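PDB 5FFP: immunity 23 family protein, which probably neutralises a toxin of the contact-dependent growth inhibition system, protecting the Burkholderia cells that make it. Local coordinates for residues G27-F32 against V100-L105; L55-N60 against G142-V147; F96-S101 against F113-D118. All blocks are in the same frame, centred on the assembly; numbering follows the deposited sequence.

Interaction 1. Residues G27-F32 against V100-L105; sequences GCLGYF and VSAESL
Leu105 lays one methyl, CD1, squarely over the ring of Tyr31, 3.7 Å from the centroid and 8° off the ring normal. This is a CH-pi contact of nearly ideal aim: the methyl meets the middle of the aromatic face, and the polar bond is made by the phenol oxygen at the far end of the ring. Tyr31 OH donates to Val100 O at 2.7 Å, and the acceptor lies at the ring edge, in plane, with the hydroxyl in turn lying in the plane of the Val100 carbonyl. Tyrosine suits the place because its flat body is buried against leucine while its end reaches a backbone oxygen of a buried loop. With CG beside the backbone N and anti to the carbonyl carbon (chi1 -80°), the ring reaches toward that loop. Here the four-stranded antiparallel sheet, through strand 26-33, packs against the turn that leads into helix 103-108, with Ala102 at the N-cap position. Two residues earlier on the strand, Leu29 points the same way, and its CD2 nestles against Ala102 CB and Leu105 CD1, each at 3.9 Å. The side chains of Leu29 and Leu105 cross at about a right angle, the CD2 branch of Leu29 meeting the CD1 branch of Leu105. The small methyl of Ala102 lets Leu29 come in close, and it also lies 4.1 Å from Tyr31 OH. Ser104 turns its CB toward the strand, yet its hydroxyl is hydrogen-bonded to Asp48 of helix 45-52. On the sheet side, the ring of Phe9 meets that of Tyr31 edge-to-face.

Interaction 2. Residues L55-N60 against G142-V147; sequences LHCMRN and GEFQSV
Cys57 O takes a hydrogen bond from the side-chain amide of Gln145, with NE2 at 2.8 Å and an N-H...O angle of 159°. The oxygen lies close to the amide plane of Gln145, although the donor stands 32° out of the carbonyl plane of Cys57. A bend at chi2 (91°) turns the amide toward the loop, and a long, flexible glutamine can thus supply an N-H to a backbone oxygen of the loop. NE2 also has a weak hydrogen bond to Glu116 OE2 of strand 110-117. Beside these bonds, SE of Met58, modelled as selenomethionine, lies 3.8 Å from Gln145 CG; the two side chains run past each other in opposite directions. Phe144, one residue earlier on the helix, receives the less polar side of the loop. Cys57 SG approaches Phe144 CE1 to 3.7 Å in an oblique sulfur-aromatic contact, and Leu55 CD1 reaches Phe144 CZ at the ring edge, 4.2 Å away. Cysteine fits here because its compact, polarisable sulfur can sit close to an aromatic ring. The contact joins the loop after helix 45-52 to the first turn of helix 143-154, where Phe144 stacks on Phe9 of strand 9-15 while Cys57, Phe144 and Gln145 all touch Leu114 of strand 110-117.

Interaction 3. Residues F96-S101 against F113-D118; sequences FTHLVS and FLVEYD
His98 and Leu114 are joined by two short hydrogen bonds that use both backbone polar groups of the leucine. Leu114 N donates to His98 O at 2.7 Å, and His98 ND1 donates to Leu114 O at 2.6 Å with an N-H...O angle of 165°. The acceptor of the second bond lies only 4° out of the imidazole plane, and ND1 in turn lies in the plane of the Leu114 carbonyl. A chi1 of -70° places CG beside the backbone N of His98, and the ring offers an N-H to a strand-edge carbonyl, much as a neighbouring strand's backbone might. This pairing requires a proton on ND1 and probably holds the ring's rotation. Alongside the bond from Leu114 N, Phe113 CA sits 3.0 Å from His98 O, a CA-H...O contact. The Phe113 ring turns its edge to the backbone at Leu99 N, and its CE1 meets Leu99 CD1 at 3.9 Å. Val100 CG1 packs on Leu114 CB at 3.7 Å. Phe113 is flat enough to put its edge against Leu99 while touching helix 72-83, and branched Leu114 also reaches helix 143-154. A single beta bridge, Leu99 with Phe113, makes the irregular segment 96-101 a brief addition to the outer strand 110-117 of the three-stranded antiparallel sheet.

In the fold
Interactions 1 and 3 are buried, whereas interaction 2 is only partly so. The loop before helix 103-108, with the helix's first turn, serves the first and third: residues 100-105 face the four-stranded sheet, while 96-101 pair with an edge of the three-stranded one, so a continuous run of chain bridges the two sheets. Interaction 2 lies next to both, with Val100 packing against Phe144 and Cys57. Interaction 3 is nested within the loop that interaction 2 closes. Their chemistry follows location: aromatic and aliphatic contact around one phenol bond in interaction 1, a glutamine amide with thiol and methionine contacts in interaction 2, and strand-edge pairing shared by backbone and a histidine ring in interaction 3.

Interaction 1. Residues G27-F32 against V100-L105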
ATOM      1  N   GLY A  27      14.711 -24.715   1.444  1.00 21.57           N
ATOM      2  CA  GLY A  27      15.607 -24.839   2.586  1.00 21.54           C
ATOM      3  C   GLY A  27      15.517 -23.676   3.558  1.00 20.92           C
ATOM      4  O   GLY A  27      14.419 -23.226   3.898  1.00 21.15           O
ATOM      5  N   CYS A  28      16.663 -23.176   4.010  1.00 20.91           N
ATOM      6  CA  CYS A  28      16.708 -22.212   5.123  1.00 20.22           C
ATOM      7  C   CYS A  28      17.412 -20.938   4.738  1.00 20.08           C
ATOM      8  O   CYS A  28      18.333 -20.938   3.893  1.00 19.97           O
ATOM      9  CB  CYS A  28      17.407 -22.825   6.319  1.00 20.71           C
ATOM     10  SG  CYS A  28      16.547 -24.285   6.972  1.00 22.31           S
ATOM     11  N   LEU A  29      16.921 -19.846   5.330  1.00 19.80           N
ATOM     12  CA  LEU A  29      17.487 -18.541   5.113  1.00 20.40           C
ATOM     13  C   LEU A  29      17.339 -17.708   6.371  1.00 20.89           C
ATOM     14  O   LEU A  29      16.293 -17.708   7.025  1.00 21.05           O
ATOM     15  CB  LEU A  29      16.801 -17.836   3.966  1.00 20.99           C
ATOM     16  CG  LEU A  29      17.425 -16.507   3.601  1.00 21.84           C
ATOM     17  CD1 LEU A  29      17.398 -16.307   2.102  1.00 23.10           C
ATOM     18  CD2 LEU A  29      16.718 -15.375   4.280  1.00 22.54           C
ATOM     19  N   GLY A  30      18.434 -17.060   6.744  1.00 21.43           N
ATOM     20  CA  GLY A  30      18.438 -16.236   7.933  1.00 22.13           C
ATOM     21  C   GLY A  30      19.300 -15.035   7.685  1.00 22.75           C
ATOM     22  O   GLY A  30      20.185 -15.086   6.857  1.00 23.71           O
ATOM     23  N   TYR A  31      18.994 -13.971   8.387  1.00 23.52           N
ATOM     24  CA  TYR A  31      19.799 -12.761   8.477  1.00 24.83           C
ATOM     25  C   TYR A  31      20.401 -12.752   9.903  1.00 25.15           C
ATOM     26  O   TYR A  31      19.661 -12.905  10.906  1.00 25.18           O
ATOM     27  CB  TYR A  31      18.909 -11.528   8.358  1.00 26.42           C
ATOM     28  CG  TYR A  31      18.456 -11.098   6.993  1.00 27.51           C
ATOM     29  CD1 TYR A  31      18.637 -11.883   5.860  1.00 27.00           C
ATOM     30  CD2 TYR A  31      17.785  -9.926   6.850  1.00 29.82           C
ATOM     31  CE1 TYR A  31      18.197 -11.477   4.617  1.00 28.13           C
ATOM     32  CE2 TYR A  31      17.333  -9.519   5.617  1.00 31.37           C
ATOM     33  CZ  TYR A  31      17.537 -10.312   4.505  1.00 30.33           C
ATOM     34  OH  TYR A  31      17.081  -9.857   3.282  1.00 32.45           O
ATOM     35  N   PHE A  32      21.720 -12.608   9.990  1.00 25.48           N
ATOM     36  CA  PHE A  32      22.388 -12.222  11.250  1.00 26.36           C
ATOM     37  C   PHE A  32      22.494 -10.694  11.269  1.00 28.87           C
ATOM     38  O   PHE A  32      22.959 -10.079  10.313  1.00 29.02           O
ATOM     39  CB  PHE A  32      23.822 -12.727  11.324  1.00 25.47           C
ATOM     40  CG  PHE A  32      23.960 -14.148  11.704  1.00 23.87           C
ATOM     41  CD1 PHE A  32      23.963 -14.514  13.021  1.00 23.87           C
ATOM     42  CD2 PHE A  32      24.176 -15.105  10.738  1.00 23.17           C
ATOM     43  CE1 PHE A  32      24.104 -15.845  13.373  1.00 23.47           C
ATOM     44  CE2 PHE A  32      24.312 -16.435  11.063  1.00 22.58           C
ATOM     45  CZ  PHE A  32      24.285 -16.813  12.389  1.00 22.79           C
ATOM     46  N   VAL A 100      13.693  -4.546   3.697  1.00 46.37           N
ATOM     47  CA  VAL A 100      14.678  -5.420   3.062  1.00 46.11           C
ATOM     48  C   VAL A 100      14.600  -6.885   3.461  1.00 45.49           C
ATOM     49  O   VAL A 100      15.487  -7.682   3.067  1.00 45.83           O
ATOM     50  CB  VAL A 100      16.108  -4.895   3.284  1.00 46.76           C
ATOM     51  CG1 VAL A 100      16.216  -3.450   2.804  1.00 47.82           C
ATOM     52  CG2 VAL A 100      16.518  -5.003   4.739  1.00 46.21           C
ATOM     53  N   SER A 101      13.576  -7.266   4.227  1.00 44.82           N
ATOM     54  CA  SER A 101      13.372  -8.688   4.511  1.00 44.95           C
ATOM     55  C   SER A 101      13.213  -9.487   3.223  1.00 45.90           C
ATOM     56  O   SER A 101      12.468  -9.090   2.343  1.00 46.82           O
ATOM     57  CB  SER A 101      12.102  -8.946   5.331  1.00 45.20           C
ATOM     58  OG  SER A 101      11.943  -8.043   6.394  1.00 44.94           O
ATOM     59  N   ALA A 102      13.913 -10.608   3.130  1.00 46.29           N
ATOM     60  CA  ALA A 102      13.550 -11.659   2.218  1.00 47.62           C
ATOM     61  C   ALA A 102      12.089 -11.993   2.459  1.00 48.33           C
ATOM     62  O   ALA A 102      11.575 -11.721   3.545  1.00 47.83           O
ATOM     63  CB  ALA A 102      14.420 -12.866   2.467  1.00 48.22           C
ATOM     64  N   GLU A 103      11.426 -12.569   1.446  1.00 49.88           N
ATOM     65  CA  GLU A 103       9.993 -12.920   1.509  1.00 51.06           C
ATOM     66  C   GLU A 103       9.711 -13.992   2.551  1.00 51.60           C
ATOM     67  O   GLU A 103       8.694 -13.940   3.232  1.00 52.09           O
ATOM     68  CB  GLU A 103       9.440 -13.440   0.152  1.00 53.57           C
ATOM     69  CG  GLU A 103       9.151 -12.378  -0.905  1.00 53.67           C
ATOM     70  CD  GLU A 103       8.504 -12.927  -2.200  1.00 56.47           C
ATOM     71  OE1 GLU A 103       8.745 -12.350  -3.295  1.00 56.81           O
ATOM     72  OE2 GLU A 103       7.748 -13.935  -2.133  1.00 58.70           O
ATOM     73  N   SER A 104      10.592 -14.977   2.670  1.00 51.74           N
ATOM     74  CA  SER A 104      10.374 -16.014   3.671  1.00 52.83           C
ATOM     75  C   SER A 104      10.330 -15.355   5.045  1.00 51.13           C
ATOM     76  O   SER A 104       9.514 -15.736   5.874  1.00 52.36           O
ATOM     77  CB  SER A 104      11.425 -17.131   3.575  1.00 53.63           C
ATOM     78  OG  SER A 104      12.739 -16.612   3.465  1.00 51.72           O
ATOM     79  N   LEU A 105      11.185 -14.349   5.268  1.00 48.70           N
ATOM     80  CA  LEU A 105      11.251 -13.682   6.572  1.00 47.81           C
ATOM     81  C   LEU A 105      10.033 -12.793   6.828  1.00 48.32           C
ATOM     82  O   LEU A 105       9.395 -12.926   7.856  1.00 49.34           O
ATOM     83  CB  LEU A 105      12.545 -12.886   6.739  1.00 45.75           C
ATOM     84  CG  LEU A 105      13.838 -13.706   6.725  1.00 45.57           C
ATOM     85  CD1 LEU A 105      15.033 -12.755   6.634  1.00 44.14           C
ATOM     86  CD2 LEU A 105      13.946 -14.591   7.959  1.00 46.27           C
TER

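Interaction 2. Residues L55-N60 against G142-V147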
ATOM      1  N   LEU A  55      15.121  -5.314  -4.482  1.00 46.49           N
ATOM      2  CA  LEU A  55      14.770  -4.404  -3.407  1.00 47.61           C
ATOM      3  C   LEU A  55      15.116  -2.981  -3.818  1.00 48.73           C
ATOM      4  O   LEU A  55      16.091  -2.737  -4.533  1.00 49.65           O
ATOM      5  CB  LEU A  55      15.505  -4.753  -2.118  1.00 46.86           C
ATOM      6  CG  LEU A  55      15.046  -6.039  -1.437  1.00 48.07           C
ATOM      7  CD1 LEU A  55      16.045  -6.461  -0.357  1.00 48.31           C
ATOM      8  CD2 LEU A  55      13.640  -5.848  -0.880  1.00 49.86           C
ATOM      9  N   HIS A  56      14.287  -2.040  -3.386  1.00 50.58           N
ATOM     10  CA  HIS A  56      14.474  -0.625  -3.715  1.00 51.21           C
ATOM     11  C   HIS A  56      15.902  -0.160  -3.402  1.00 49.12           C
ATOM     12  O   HIS A  56      16.499   0.598  -4.175  1.00 50.21           O
ATOM     13  CB  HIS A  56      13.443   0.238  -2.957  1.00 52.84           C
ATOM     14  CG  HIS A  56      13.227   1.589  -3.560  1.00 55.79           C
ATOM     15  ND1 HIS A  56      13.720   2.745  -2.992  1.00 55.52           N
ATOM     16  CD2 HIS A  56      12.554   1.970  -4.677  1.00 59.69           C
ATOM     17  CE1 HIS A  56      13.368   3.780  -3.739  1.00 59.38           C
ATOM     18  NE2 HIS A  56      12.655   3.337  -4.762  1.00 60.61           N
ATOM     19  N   CYS A  57      16.456  -0.635  -2.287  1.00 46.19           N
ATOM     20  CA  CYS A  57      17.789  -0.217  -1.874  1.00 44.48           C
ATOM     21  C   CYS A  57      18.937  -0.698  -2.757  1.00 44.47           C
ATOM     22  O   CYS A  57      20.074  -0.271  -2.561  1.00 45.28           O
ATOM     23  CB  CYS A  57      18.047  -0.629  -0.424  1.00 44.30           C
ATOM     24  SG  CYS A  57      18.267  -2.393  -0.156  1.00 44.26           S
HETATM   25  N   MSE A  58      18.677  -1.561  -3.728  1.00 44.26           N
HETATM   26  CA  MSE A  58      19.761  -2.075  -4.552  1.00 46.46           C
HETATM   27  C   MSE A  58      20.159  -1.108  -5.606  1.00 49.08           C
HETATM   28  O   MSE A  58      21.264  -1.212  -6.147  1.00 51.65           O
HETATM   29  CB  MSE A  58      19.398  -3.387  -5.236  1.00 46.86           C
HETATM   30  CG  MSE A  58      19.032  -4.463  -4.228  1.00 46.60           C
HETATM   31 SE   MSE A  58      20.497  -4.905  -2.991  1.00 52.04          SE
HETATM   32  CE  MSE A  58      21.860  -5.624  -4.245  1.00 49.80           C
ATOM     33  N   ARG A  59      19.258  -0.183  -5.943  1.00 50.37           N
ATOM     34  CA  ARG A  59      19.528   0.859  -6.966  1.00 52.64           C
ATOM     35  C   ARG A  59      19.185   2.304  -6.540  1.00 53.61           C
ATOM     36  O   ARG A  59      19.436   3.242  -7.290  1.00 56.50           O
ATOM     37  CB  ARG A  59      18.776   0.500  -8.247  1.00 54.35           C
ATOM     38  CG  ARG A  59      19.027  -0.909  -8.781  1.00 54.19           C
ATOM     39  CD  ARG A  59      18.263  -1.186 -10.073  1.00 56.46           C
ATOM     40  NE  ARG A  59      18.806  -2.335 -10.804  1.00 57.73           N
ATOM     41  CZ  ARG A  59      19.514  -2.295 -11.944  1.00 60.99           C
ATOM     42  NH1 ARG A  59      19.936  -3.434 -12.497  1.00 59.67           N
ATOM     43  NH2 ARG A  59      19.812  -1.134 -12.539  1.00 65.93           N
ATOM     44  N   ASN A  60      18.620   2.483  -5.347  1.00 51.25           N
ATOM     45  CA  ASN A  60      18.278   3.810  -4.841  1.00 52.24           C
ATOM     46  C   ASN A  60      18.737   3.968  -3.419  1.00 50.76           C
ATOM     47  O   ASN A  60      18.832   2.986  -2.674  1.00 47.21           O
ATOM     48  CB  ASN A  60      16.763   4.031  -4.852  1.00 52.37           C
ATOM     49  CG  ASN A  60      16.164   3.851  -6.225  1.00 55.16           C
ATOM     50  OD1 ASN A  60      16.245   4.742  -7.073  1.00 58.77           O
ATOM     51  ND2 ASN A  60      15.553   2.697  -6.459  1.00 54.15           N
ATOM     52  N   GLY A 142      26.281   0.889   2.230  1.00 48.95           N
ATOM     53  CA  GLY A 142      26.627  -0.045   1.163  1.00 47.21           C
ATOM     54  C   GLY A 142      26.851  -1.484   1.643  1.00 43.87           C
ATOM     55  O   GLY A 142      26.932  -2.397   0.815  1.00 42.87           O
ATOM     56  N   GLU A 143      26.967  -1.695   2.960  1.00 42.55           N
ATOM     57  CA  GLU A 143      27.368  -3.005   3.504  1.00 41.13           C
ATOM     58  C   GLU A 143      26.280  -4.036   3.192  1.00 38.94           C
ATOM     59  O   GLU A 143      26.560  -5.075   2.603  1.00 38.17           O
ATOM     60  CB  GLU A 143      27.648  -2.912   5.016  1.00 41.78           C
ATOM     61  CG  GLU A 143      28.298  -4.147   5.649  1.00 41.69           C
ATOM     62  CD  GLU A 143      28.559  -4.009   7.153  1.00 43.44           C
ATOM     63  OE1 GLU A 143      28.751  -2.873   7.648  1.00 47.12           O
ATOM     64  OE2 GLU A 143      28.608  -5.037   7.862  1.00 42.38           O
ATOM     65  N   PHE A 144      25.031  -3.705   3.520  1.00 38.20           N
ATOM     66  CA  PHE A 144      23.894  -4.558   3.189  1.00 36.71           C
ATOM     67  C   PHE A 144      23.849  -4.942   1.704  1.00 37.32           C
ATOM     68  O   PHE A 144      23.820  -6.102   1.342  1.00 37.51           O
ATOM     69  CB  PHE A 144      22.570  -3.898   3.599  1.00 36.75           C
ATOM     70  CG  PHE A 144      21.365  -4.705   3.209  1.00 36.04           C
ATOM     71  CD1 PHE A 144      20.812  -4.560   1.955  1.00 36.93           C
ATOM     72  CD2 PHE A 144      20.815  -5.627   4.078  1.00 34.94           C
ATOM     73  CE1 PHE A 144      19.725  -5.304   1.574  1.00 37.40           C
ATOM     74  CE2 PHE A 144      19.718  -6.369   3.705  1.00 35.61           C
ATOM     75  CZ  PHE A 144      19.174  -6.211   2.454  1.00 36.36           C
ATOM     76  N   GLN A 145      23.820  -3.965   0.835  1.00 39.96           N
ATOM     77  CA  GLN A 145      23.784  -4.275  -0.584  1.00 41.80           C
ATOM     78  C   GLN A 145      24.921  -5.224  -0.992  1.00 40.94           C
ATOM     79  O   GLN A 145      24.695  -6.193  -1.706  1.00 38.37           O
ATOM     80  CB  GLN A 145      23.852  -2.989  -1.415  1.00 45.17           C
ATOM     81  CG  GLN A 145      22.586  -2.155  -1.325  1.00 47.86           C
ATOM     82  CD  GLN A 145      22.614  -1.121  -0.195  1.00 49.70           C
ATOM     83  OE1 GLN A 145      23.277  -1.308   0.839  1.00 51.53           O
ATOM     84  NE2 GLN A 145      21.872  -0.039  -0.377  1.00 51.10           N
ATOM     85  N   SER A 146      26.145  -4.921  -0.548  1.00 42.03           N
ATOM     86  CA  SER A 146      27.328  -5.680  -0.967  1.00 42.23           C
ATOM     87  C   SER A 146      27.259  -7.159  -0.528  1.00 39.11           C
ATOM     88  O   SER A 146      27.675  -8.050  -1.263  1.00 38.50           O
ATOM     89  CB  SER A 146      28.600  -5.013  -0.447  1.00 45.84           C
ATOM     90  OG  SER A 146      28.926  -5.474   0.857  1.00 47.24           O
ATOM     91  N   VAL A 147      26.703  -7.409   0.653  1.00 37.09           N
ATOM     92  CA  VAL A 147      26.439  -8.770   1.134  1.00 36.41           C
ATOM     93  C   VAL A 147      25.365  -9.450   0.279  1.00 35.92           C
ATOM     94  O   VAL A 147      25.527 -10.572  -0.162  1.00 36.34           O
ATOM     95  CB  VAL A 147      26.002  -8.738   2.620  1.00 36.12           C
ATOM     96  CG1 VAL A 147      25.320 -10.037   3.055  1.00 36.55           C
ATOM     97  CG2 VAL A 147      27.201  -8.453   3.507  1.00 36.79           C
TER

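Interaction 3. Residues F96-S101 against F113-D118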
ATOM      1  N   PHE A  96       7.228   0.592   0.742  1.00 58.51           N
ATOM      2  CA  PHE A  96       8.168  -0.497   1.039  1.00 57.87           C
ATOM      3  C   PHE A  96       9.615  -0.112   0.734  1.00 57.00           C
ATOM      4  O   PHE A  96      10.469  -0.967   0.543  1.00 56.75           O
ATOM      5  CB  PHE A  96       7.807  -1.758   0.232  1.00 58.80           C
ATOM      6  CG  PHE A  96       6.519  -2.420   0.643  1.00 59.79           C
ATOM      7  CD1 PHE A  96       5.878  -2.115   1.846  1.00 60.27           C
ATOM      8  CD2 PHE A  96       5.967  -3.404  -0.177  1.00 61.67           C
ATOM      9  CE1 PHE A  96       4.695  -2.749   2.203  1.00 62.20           C
ATOM     10  CE2 PHE A  96       4.784  -4.054   0.179  1.00 63.02           C
ATOM     11  CZ  PHE A  96       4.145  -3.721   1.372  1.00 63.43           C
ATOM     12  N   THR A  97       9.893   1.177   0.712  1.00 57.70           N
ATOM     13  CA  THR A  97      11.200   1.674   0.303  1.00 58.36           C
ATOM     14  C   THR A  97      12.310   1.095   1.179  1.00 56.37           C
ATOM     15  O   THR A  97      13.348   0.667   0.691  1.00 56.44           O
ATOM     16  CB  THR A  97      11.218   3.197   0.439  1.00 60.50           C
ATOM     17  OG1 THR A  97       9.972   3.721  -0.017  1.00 61.52           O
ATOM     18  CG2 THR A  97      12.333   3.812  -0.380  1.00 63.19           C
ATOM     19  N   HIS A  98      12.046   1.069   2.478  1.00 54.56           N
ATOM     20  CA  HIS A  98      13.038   0.715   3.466  1.00 53.36           C
ATOM     21  C   HIS A  98      13.033  -0.769   3.835  1.00 50.97           C
ATOM     22  O   HIS A  98      13.963  -1.250   4.467  1.00 50.53           O
ATOM     23  CB  HIS A  98      12.820   1.573   4.704  1.00 54.20           C
ATOM     24  CG  HIS A  98      13.172   3.001   4.486  1.00 56.29           C
ATOM     25  ND1 HIS A  98      14.469   3.449   4.495  1.00 57.86           N
ATOM     26  CD2 HIS A  98      12.404   4.072   4.200  1.00 57.76           C
ATOM     27  CE1 HIS A  98      14.484   4.745   4.247  1.00 60.49           C
ATOM     28  NE2 HIS A  98      13.243   5.145   4.059  1.00 60.46           N
ATOM     29  N   LEU A  99      12.011  -1.493   3.407  1.00 49.45           N
ATOM     30  CA  LEU A  99      11.889  -2.904   3.728  1.00 47.84           C
ATOM     31  C   LEU A  99      12.911  -3.738   2.977  1.00 47.30           C
ATOM     32  O   LEU A  99      13.003  -3.630   1.762  1.00 47.94           O
ATOM     33  CB  LEU A  99      10.494  -3.381   3.359  1.00 47.73           C
ATOM     34  CG  LEU A  99      10.199  -4.841   3.689  1.00 47.02           C
ATOM     35  CD1 LEU A  99      10.343  -5.071   5.179  1.00 46.79           C
ATOM     36  CD2 LEU A  99       8.801  -5.161   3.227  1.00 47.64           C
ATOM     37  N   VAL A 100      13.693  -4.546   3.697  1.00 46.37           N
ATOM     38  CA  VAL A 100      14.678  -5.420   3.062  1.00 46.11           C
ATOM     39  C   VAL A 100      14.600  -6.885   3.461  1.00 45.49           C
ATOM     40  O   VAL A 100      15.487  -7.682   3.067  1.00 45.83           O
ATOM     41  CB  VAL A 100      16.108  -4.895   3.284  1.00 46.76           C
ATOM     42  CG1 VAL A 100      16.216  -3.450   2.804  1.00 47.82           C
ATOM     43  CG2 VAL A 100      16.518  -5.003   4.739  1.00 46.21           C
ATOM     44  N   SER A 101      13.576  -7.266   4.227  1.00 44.82           N
ATOM     45  CA  SER A 101      13.372  -8.688   4.511  1.00 44.95           C
ATOM     46  C   SER A 101      13.213  -9.487   3.223  1.00 45.90           C
ATOM     47  O   SER A 101      12.468  -9.090   2.343  1.00 46.82           O
ATOM     48  CB  SER A 101      12.102  -8.946   5.331  1.00 45.20           C
ATOM     49  OG  SER A 101      11.943  -8.043   6.394  1.00 44.94           O
ATOM     50  N   PHE A 113      14.239  -3.319   8.109  1.00 37.11           N
ATOM     51  CA  PHE A 113      14.293  -2.118   7.310  1.00 38.40           C
ATOM     52  C   PHE A 113      15.713  -1.591   7.234  1.00 39.15           C
ATOM     53  O   PHE A 113      16.479  -1.746   8.178  1.00 40.35           O
ATOM     54  CB  PHE A 113      13.371  -1.048   7.899  1.00 39.40           C
ATOM     55  CG  PHE A 113      11.912  -1.459   7.996  1.00 39.53           C
ATOM     56  CD1 PHE A 113      11.054  -1.328   6.904  1.00 40.85           C
ATOM     57  CD2 PHE A 113      11.391  -1.918   9.196  1.00 40.27           C
ATOM     58  CE1 PHE A 113       9.717  -1.685   6.993  1.00 41.46           C
ATOM     59  CE2 PHE A 113      10.056  -2.270   9.305  1.00 41.80           C
ATOM     60  CZ  PHE A 113       9.212  -2.151   8.201  1.00 42.46           C
ATOM     61  N   LEU A 114      16.054  -0.973   6.106  1.00 39.52           N
ATOM     62  CA  LEU A 114      17.320  -0.298   5.935  1.00 40.46           C
ATOM     63  C   LEU A 114      17.104   1.227   5.954  1.00 43.18           C
ATOM     64  O   LEU A 114      16.293   1.754   5.179  1.00 43.03           O
ATOM     65  CB  LEU A 114      17.933  -0.701   4.609  1.00 41.07           C
ATOM     66  CG  LEU A 114      19.413  -0.365   4.390  1.00 43.27           C
ATOM     67  CD1 LEU A 114      20.292  -1.047   5.419  1.00 43.72           C
ATOM     68  CD2 LEU A 114      19.850  -0.767   2.990  1.00 44.97           C
ATOM     69  N   VAL A 115      17.833   1.928   6.826  1.00 44.41           N
ATOM     70  CA  VAL A 115      17.875   3.398   6.824  1.00 46.50           C
ATOM     71  C   VAL A 115      19.335   3.847   6.729  1.00 48.86           C
ATOM     72  O   VAL A 115      20.179   3.415   7.521  1.00 48.00           O
ATOM     73  CB  VAL A 115      17.279   3.978   8.127  1.00 47.37           C
ATOM     74  CG1 VAL A 115      17.457   5.490   8.184  1.00 51.52           C
ATOM     75  CG2 VAL A 115      15.811   3.611   8.283  1.00 46.16           C
ATOM     76  N   GLU A 116      19.632   4.727   5.777  1.00 51.21           N
ATOM     77  CA  GLU A 116      20.988   5.210   5.586  1.00 53.45           C
ATOM     78  C   GLU A 116      21.106   6.639   6.130  1.00 57.80           C
ATOM     79  O   GLU A 116      20.115   7.364   6.185  1.00 59.17           O
ATOM     80  CB  GLU A 116      21.367   5.181   4.101  1.00 54.12           C
ATOM     81  CG  GLU A 116      21.400   3.791   3.482  1.00 51.98           C
ATOM     82  CD  GLU A 116      21.716   3.845   1.983  1.00 54.33           C
ATOM     83  OE1 GLU A 116      21.703   4.960   1.419  1.00 56.74           O
ATOM     84  OE2 GLU A 116      22.005   2.804   1.364  1.00 52.71           O
ATOM     85  N   TYR A 117      22.312   7.013   6.571  1.00 60.19           N
ATOM     86  CA  TYR A 117      22.614   8.379   6.925  1.00 64.48           C
ATOM     87  C   TYR A 117      24.049   8.690   6.555  1.00 68.49           C
ATOM     88  O   TYR A 117      24.977   8.076   7.079  1.00 69.36           O
ATOM     89  CB  TYR A 117      22.398   8.664   8.417  1.00 64.63           C
ATOM     90  CG  TYR A 117      22.719  10.108   8.789  1.00 68.09           C
ATOM     91  CD1 TYR A 117      21.796  11.118   8.559  1.00 69.71           C
ATOM     92  CD2 TYR A 117      23.949  10.457   9.349  1.00 71.34           C
ATOM     93  CE1 TYR A 117      22.079  12.439   8.879  1.00 74.77           C
ATOM     94  CE2 TYR A 117      24.248  11.777   9.673  1.00 75.97           C
ATOM     95  CZ  TYR A 117      23.305  12.762   9.439  1.00 77.58           C
ATOM     96  OH  TYR A 117      23.556  14.065   9.758  1.00 82.60           O
ATOM     97  N   ASP A 118      24.221   9.646   5.656  1.00 71.65           N
ATOM     98  CA  ASP A 118      25.533  10.061   5.250  1.00 76.52           C
ATOM     99  C   ASP A 118      26.333   8.818   4.811  1.00 74.57           C
ATOM    100  O   ASP A 118      26.070   8.292   3.726  1.00 72.38           O
ATOM    101  CB  ASP A 118      26.183  10.876   6.390  1.00 80.65           C
ATOM    102  CG  ASP A 118      27.338  11.724   5.913  1.00 86.69           C
ATOM    103  OD1 ASP A 118      28.372  11.781   6.614  1.00 89.60           O
ATOM    104  OD2 ASP A 118      27.205  12.342   4.833  1.00 89.35           O
TER